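Local coordinates for protein leucyl-trna synthetase (Plasmodium falciparum, PDB 5FOC) that probably removes wrongly attached amino acids from tRNA(Leu), as the editing domain of a class I leucyl-tRNA synthetase, at residues 128-140 and 288-300. The protein carries 2 engineered substitutions. Residues are numbered along the deposited sequence; the frame is centred on the assembly and turned at random. Where two conformers were deposited one is given.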
loop_
_atom_site.group_PDB
_atom_site.type_symbol
_atom_site.label_atom_id
_atom_site.label_comp_id
_atom_site.label_asym_id
_atom_site.label_seq_id
_atom_site.Cartn_x
_atom_site.Cartn_y
_atom_site.Cartn_z
ATOM N N LEU A 128 5.924 9.432 0.185
ATOM C CA LEU A 128 6.391 10.811 0.104
ATOM C C LEU A 128 7.025 11.153 -1.209
ATOM O O LEU A 128 7.408 12.273 -1.455
ATOM C CB LEU A 128 7.389 11.082 1.233
ATOM C CG LEU A 128 6.804 10.910 2.637
ATOM C CD1 LEU A 128 7.898 10.881 3.682
ATOM C CD2 LEU A 128 5.762 11.975 2.877
ATOM N N LYS A 129 7.077 10.169 -2.150
ATOM C CA LYS A 129 7.679 10.391 -3.412
ATOM C C LYS A 129 6.723 9.915 -4.525
ATOM O O LYS A 129 7.041 8.932 -5.251
ATOM C CB LYS A 129 9.005 9.640 -3.522
ATOM C CG LYS A 129 10.062 9.749 -2.458
ATOM C CD LYS A 129 11.282 8.959 -2.971
ATOM C CE LYS A 129 12.266 8.557 -1.900
ATOM N NZ LYS A 129 13.527 7.974 -2.448
ATOM N N PRO A 130 5.557 10.559 -4.669
ATOM C CA PRO A 130 4.569 10.104 -5.686
ATOM C C PRO A 130 5.074 10.090 -7.103
ATOM O O PRO A 130 4.582 9.249 -7.889
ATOM C CB PRO A 130 3.395 11.066 -5.558
ATOM C CG PRO A 130 4.013 12.290 -4.845
ATOM C CD PRO A 130 5.073 11.755 -3.943
ATOM N N GLU A 131 6.052 10.917 -7.436
ATOM C CA GLU A 131 6.661 10.998 -8.765
ATOM C C GLU A 131 7.366 9.684 -9.191
ATOM O O GLU A 131 7.785 9.572 -10.342
ATOM C CB GLU A 131 7.616 12.213 -8.880
ATOM C CG GLU A 131 8.903 12.134 -8.058
ATOM C CD GLU A 131 8.755 12.341 -6.532
ATOM O OE1 GLU A 131 7.649 12.686 -6.029
ATOM O OE2 GLU A 131 9.779 12.145 -5.827
ATOM N N THR A 132 7.629 8.811 -8.232
ATOM C CA THR A 132 8.286 7.517 -8.469
ATOM C C THR A 132 7.270 6.399 -8.700
ATOM O O THR A 132 7.716 5.286 -8.936
ATOM C CB THR A 132 9.213 7.134 -7.266
ATOM O OG1 THR A 132 8.446 6.803 -6.092
ATOM C CG2 THR A 132 10.241 8.318 -6.951
ATOM N N ALA A 133 5.978 6.671 -8.659
ATOM C CA ALA A 133 4.967 5.601 -8.705
ATOM C C ALA A 133 5.064 4.778 -9.998
ATOM O O ALA A 133 4.695 3.550 -10.005
ATOM C CB ALA A 133 3.581 6.152 -8.560
ATOM N N TYR A 134 5.485 5.398 -11.091
ATOM C CA TYR A 134 5.612 4.577 -12.382
ATOM C C TYR A 134 6.555 3.410 -12.182
ATOM O O TYR A 134 6.348 2.337 -12.858
ATOM C CB TYR A 134 6.107 5.464 -13.513
ATOM C CG TYR A 134 6.375 4.830 -14.851
ATOM C CD1 TYR A 134 5.308 4.475 -15.652
ATOM C CD2 TYR A 134 7.642 4.713 -15.339
ATOM C CE1 TYR A 134 5.521 3.949 -16.933
ATOM C CE2 TYR A 134 7.886 4.172 -16.612
ATOM C CZ TYR A 134 6.802 3.830 -17.385
ATOM O OH TYR A 134 6.987 3.309 -18.622
ATOM N N GLY A 135 7.588 3.543 -11.355
ATOM C CA GLY A 135 8.567 2.488 -11.110
ATOM C C GLY A 135 8.201 1.433 -10.095
ATOM O O GLY A 135 9.045 0.643 -9.739
ATOM N N GLN A 136 6.987 1.469 -9.550
ATOM C CA GLN A 136 6.605 0.562 -8.490
ATOM C C GLN A 136 6.684 -0.898 -8.999
ATOM O O GLN A 136 6.083 -1.164 -10.040
ATOM C CB GLN A 136 5.194 0.843 -7.989
ATOM C CG GLN A 136 4.857 0.049 -6.757
ATOM C CD GLN A 136 3.486 0.278 -6.196
ATOM O OE1 GLN A 136 2.789 1.199 -6.604
ATOM N NE2 GLN A 136 3.042 -0.621 -5.313
ATOM N N ASN A 137 7.422 -1.719 -8.298
ATOM C CA ASN A 137 7.535 -3.182 -8.677
ATOM C C ASN A 137 6.906 -4.149 -7.706
ATOM O O ASN A 137 6.610 -5.315 -8.056
ATOM C CB ASN A 137 8.968 -3.541 -9.091
ATOM C CG ASN A 137 10.026 -3.253 -8.059
ATOM O OD1 ASN A 137 9.851 -2.328 -7.214
ATOM N ND2 ASN A 137 11.155 -3.931 -8.138
ATOM N N TYR A 138 6.652 -3.734 -6.466
ATOM C CA TYR A 138 6.032 -4.506 -5.441
ATOM C C TYR A 138 5.217 -3.590 -4.529
ATOM O O TYR A 138 5.221 -2.350 -4.743
ATOM C CB TYR A 138 7.048 -5.309 -4.605
ATOM C CG TYR A 138 7.746 -6.331 -5.429
ATOM C CD1 TYR A 138 7.120 -7.535 -5.637
ATOM C CD2 TYR A 138 8.953 -6.092 -6.047
ATOM C CE1 TYR A 138 7.725 -8.496 -6.424
ATOM C CE2 TYR A 138 9.592 -7.062 -6.816
ATOM C CZ TYR A 138 8.921 -8.268 -7.033
ATOM O OH TYR A 138 9.553 -9.225 -7.868
ATOM N N THR A 139 4.480 -4.206 -3.634
ATOM C CA THR A 139 3.762 -3.501 -2.574
ATOM C C THR A 139 4.220 -4.091 -1.257
ATOM O O THR A 139 4.192 -5.271 -1.036
ATOM C CB THR A 139 2.229 -3.686 -2.765
ATOM O OG1 THR A 139 1.828 -3.058 -3.982
ATOM C CG2 THR A 139 1.457 -3.164 -1.556
ATOM N N PHE A 140 4.675 -3.252 -0.331
ATOM C CA PHE A 140 5.116 -3.743 0.950
ATOM C C PHE A 140 4.077 -3.555 2.062
ATOM O O PHE A 140 3.335 -2.539 2.087
ATOM C CB PHE A 140 6.373 -3.030 1.458
ATOM C CG PHE A 140 7.632 -3.277 0.696
ATOM C CD1 PHE A 140 8.164 -4.569 0.551
ATOM C CD2 PHE A 140 8.386 -2.192 0.231
ATOM C CE1 PHE A 140 9.410 -4.748 -0.089
ATOM C CE2 PHE A 140 9.598 -2.369 -0.387
ATOM C CZ PHE A 140 10.105 -3.660 -0.574
ATOM N N GLU A 288 9.878 -17.214 -8.778
ATOM C CA GLU A 288 9.553 -16.507 -10.013
ATOM C C GLU A 288 8.812 -15.177 -9.817
ATOM O O GLU A 288 8.752 -14.372 -10.745
ATOM C CB GLU A 288 8.759 -17.413 -10.951
ATOM C CG GLU A 288 7.435 -17.901 -10.362
ATOM C CD GLU A 288 7.463 -19.385 -10.024
ATOM O OE1 GLU A 288 8.451 -19.851 -9.366
ATOM O OE2 GLU A 288 6.478 -20.069 -10.398
ATOM N N GLN A 289 8.235 -14.967 -8.643
ATOM C CA GLN A 289 7.594 -13.690 -8.325
ATOM C C GLN A 289 8.582 -12.623 -7.917
ATOM O O GLN A 289 8.161 -11.485 -7.847
ATOM C CB GLN A 289 6.580 -13.852 -7.190
ATOM C CG GLN A 289 5.443 -14.807 -7.501
ATOM C CD GLN A 289 4.471 -14.932 -6.358
ATOM O OE1 GLN A 289 4.736 -15.637 -5.399
ATOM N NE2 GLN A 289 3.337 -14.263 -6.457
ATOM N N LEU A 290 9.854 -12.963 -7.696
ATOM C CA LEU A 290 10.804 -12.021 -7.095
ATOM C C LEU A 290 11.669 -11.320 -8.124
ATOM O O LEU A 290 12.655 -10.731 -7.767
ATOM C CB LEU A 290 11.691 -12.730 -6.093
ATOM C CG LEU A 290 10.981 -13.543 -5.048
ATOM C CD1 LEU A 290 12.000 -14.193 -4.159
ATOM C CD2 LEU A 290 10.072 -12.685 -4.208
ATOM N N LYS A 291 11.299 -11.382 -9.407
ATOM C CA LYS A 291 12.175 -10.858 -10.462
ATOM C C LYS A 291 11.675 -9.567 -11.114
ATOM O O LYS A 291 12.167 -9.223 -12.195
ATOM C CB LYS A 291 12.431 -11.930 -11.518
ATOM C CG LYS A 291 13.104 -13.182 -10.963
ATOM C CD LYS A 291 13.256 -14.271 -12.042
ATOM C CE LYS A 291 13.418 -15.660 -11.445
ATOM N NZ LYS A 291 14.437 -15.740 -10.360
ATOM N N ASN A 292 10.769 -8.817 -10.463
ATOM C CA ASN A 292 10.163 -7.674 -11.146
ATOM C C ASN A 292 11.191 -6.551 -11.152
ATOM O O ASN A 292 11.806 -6.245 -10.095
ATOM C CB ASN A 292 8.910 -7.140 -10.435
ATOM C CG ASN A 292 7.733 -8.053 -10.510
ATOM O OD1 ASN A 292 7.732 -9.043 -11.336
ATOM N ND2 ASN A 292 6.702 -7.773 -9.741
ATOM N N ASN A 293 11.343 -5.916 -12.304
ATOM C CA ASN A 293 12.192 -4.724 -12.491
ATOM C C ASN A 293 11.437 -3.481 -12.102
ATOM O O ASN A 293 10.243 -3.369 -12.406
ATOM C CB ASN A 293 12.577 -4.568 -13.977
ATOM C CG ASN A 293 13.615 -3.476 -14.212
ATOM O OD1 ASN A 293 14.803 -3.680 -13.992
ATOM N ND2 ASN A 293 13.164 -2.307 -14.626
ATOM N N SER A 294 12.147 -2.534 -11.463
ATOM C CA SER A 294 11.640 -1.196 -11.147
ATOM C C SER A 294 12.269 -0.173 -12.079
ATOM O O SER A 294 13.472 -0.025 -12.065
ATOM C CB SER A 294 12.057 -0.916 -9.744
ATOM O OG SER A 294 11.735 0.462 -9.411
ATOM N N GLU A 295 11.470 0.475 -12.924
ATOM C CA GLU A 295 11.976 1.426 -13.875
ATOM C C GLU A 295 12.335 2.697 -13.062
ATOM O O GLU A 295 11.475 3.231 -12.431
ATOM C CB GLU A 295 10.930 1.783 -14.909
ATOM C CG GLU A 295 11.435 2.674 -16.023
ATOM C CD GLU A 295 12.311 1.951 -17.016
ATOM O OE1 GLU A 295 11.967 0.792 -17.413
ATOM O OE2 GLU A 295 13.352 2.550 -17.384
ATOM N N SER A 296 13.592 3.090 -13.111
ATOM C CA SER A 296 14.065 4.279 -12.343
ATOM C C SER A 296 13.432 5.535 -12.924
ATOM O O SER A 296 13.417 5.761 -14.155
ATOM C CB SER A 296 15.575 4.362 -12.402
ATOM O OG SER A 296 16.043 5.390 -11.522
ATOM N N CYS A 297 12.864 6.340 -12.027
ATOM C CA CYS A 297 12.154 7.573 -12.379
ATOM C C CYS A 297 12.997 8.851 -12.187
ATOM O O CYS A 297 12.611 9.868 -12.719
ATOM C CB CYS A 297 10.856 7.714 -11.553
ATOM S SG CYS A 297 9.712 6.342 -11.909
ATOM N N ILE A 298 14.145 8.698 -11.543
ATOM C CA ILE A 298 14.918 9.878 -11.061
ATOM C C ILE A 298 16.403 9.648 -11.311
ATOM O O ILE A 298 16.966 8.655 -10.849
ATOM C CB ILE A 298 14.710 10.179 -9.553
ATOM C CG1 ILE A 298 13.248 10.503 -9.241
ATOM C CG2 ILE A 298 15.538 11.429 -9.130
ATOM C CD1 ILE A 298 12.888 10.529 -7.777
ATOM N N GLU A 299 17.042 10.617 -11.966
ATOM C CA GLU A 299 18.482 10.601 -12.126
ATOM C C GLU A 299 19.102 11.762 -11.321
ATOM O O GLU A 299 18.517 12.839 -11.194
ATOM C CB GLU A 299 18.911 10.675 -13.575
ATOM C CG GLU A 299 18.550 11.924 -14.343
ATOM C CD GLU A 299 19.266 11.999 -15.676
ATOM O OE1 GLU A 299 19.944 11.017 -16.056
ATOM O OE2 GLU A 299 19.136 13.030 -16.356
ATOM N N LEU A 300 20.261 11.507 -10.751
ATOM C CA LEU A 300 20.982 12.541 -10.022
ATOM C C LEU A 300 22.177 12.873 -10.885
ATOM O O LEU A 300 22.793 11.964 -11.471
ATOM C CB LEU A 300 21.413 12.072 -8.640
ATOM C CG LEU A 300 20.301 12.134 -7.581
ATOM C CD1 LEU A 300 20.763 11.486 -6.306
ATOM C CD2 LEU A 300 19.890 13.571 -7.337
#
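Gly-135 and Glu-295 mark the closest backbone approach, 4.5 Å between their CA atoms, where the extended chain 292-296 runs antiparallel past the 3-10 turn 130-135 and the start of strand 138-140. Gly-135 CA makes a CA-H...O contact with Glu-295 O (3.3 Å); having no side chain, Gly-135 lets the backbones come this close. One residue back along the chain, Ser-294 OG donates to Gly-135 O at 2.7 Å and also hydrogen-bonds Ser-260 OG. Asn-137 and Asn-292 then exchange bonds: Asn-292 ND2 reaches Asn-137 O (3.0 Å) in the carbonyl plane, while Asn-137 ND2 meets Asn-292 O (3.1 Å) from above that plane. Both amide nitrogens have second partners, Ser-259 OG for Asn-137 and Asn-237 O for Asn-292. With CG beside its backbone N (chi1 -70°), Asn-292 lays its amide over one face of the Tyr-138 ring, the planes 14° apart. That ring's hydroxyl gives its proton to a lone pair of Gln-289 O (2.7 Å) and accepts from Asn-292 N (2.9 Å). At the other end Cys-297 SG packs on Tyr-134 CB, and Ile-298 CD1 meets Thr-132 CG2 at 3.5 Å. Polar side chains thus satisfy buried backbone groups, joining an irregular chain to the 3-10 turn and central-sheet strand 138-141 without sheet pairing.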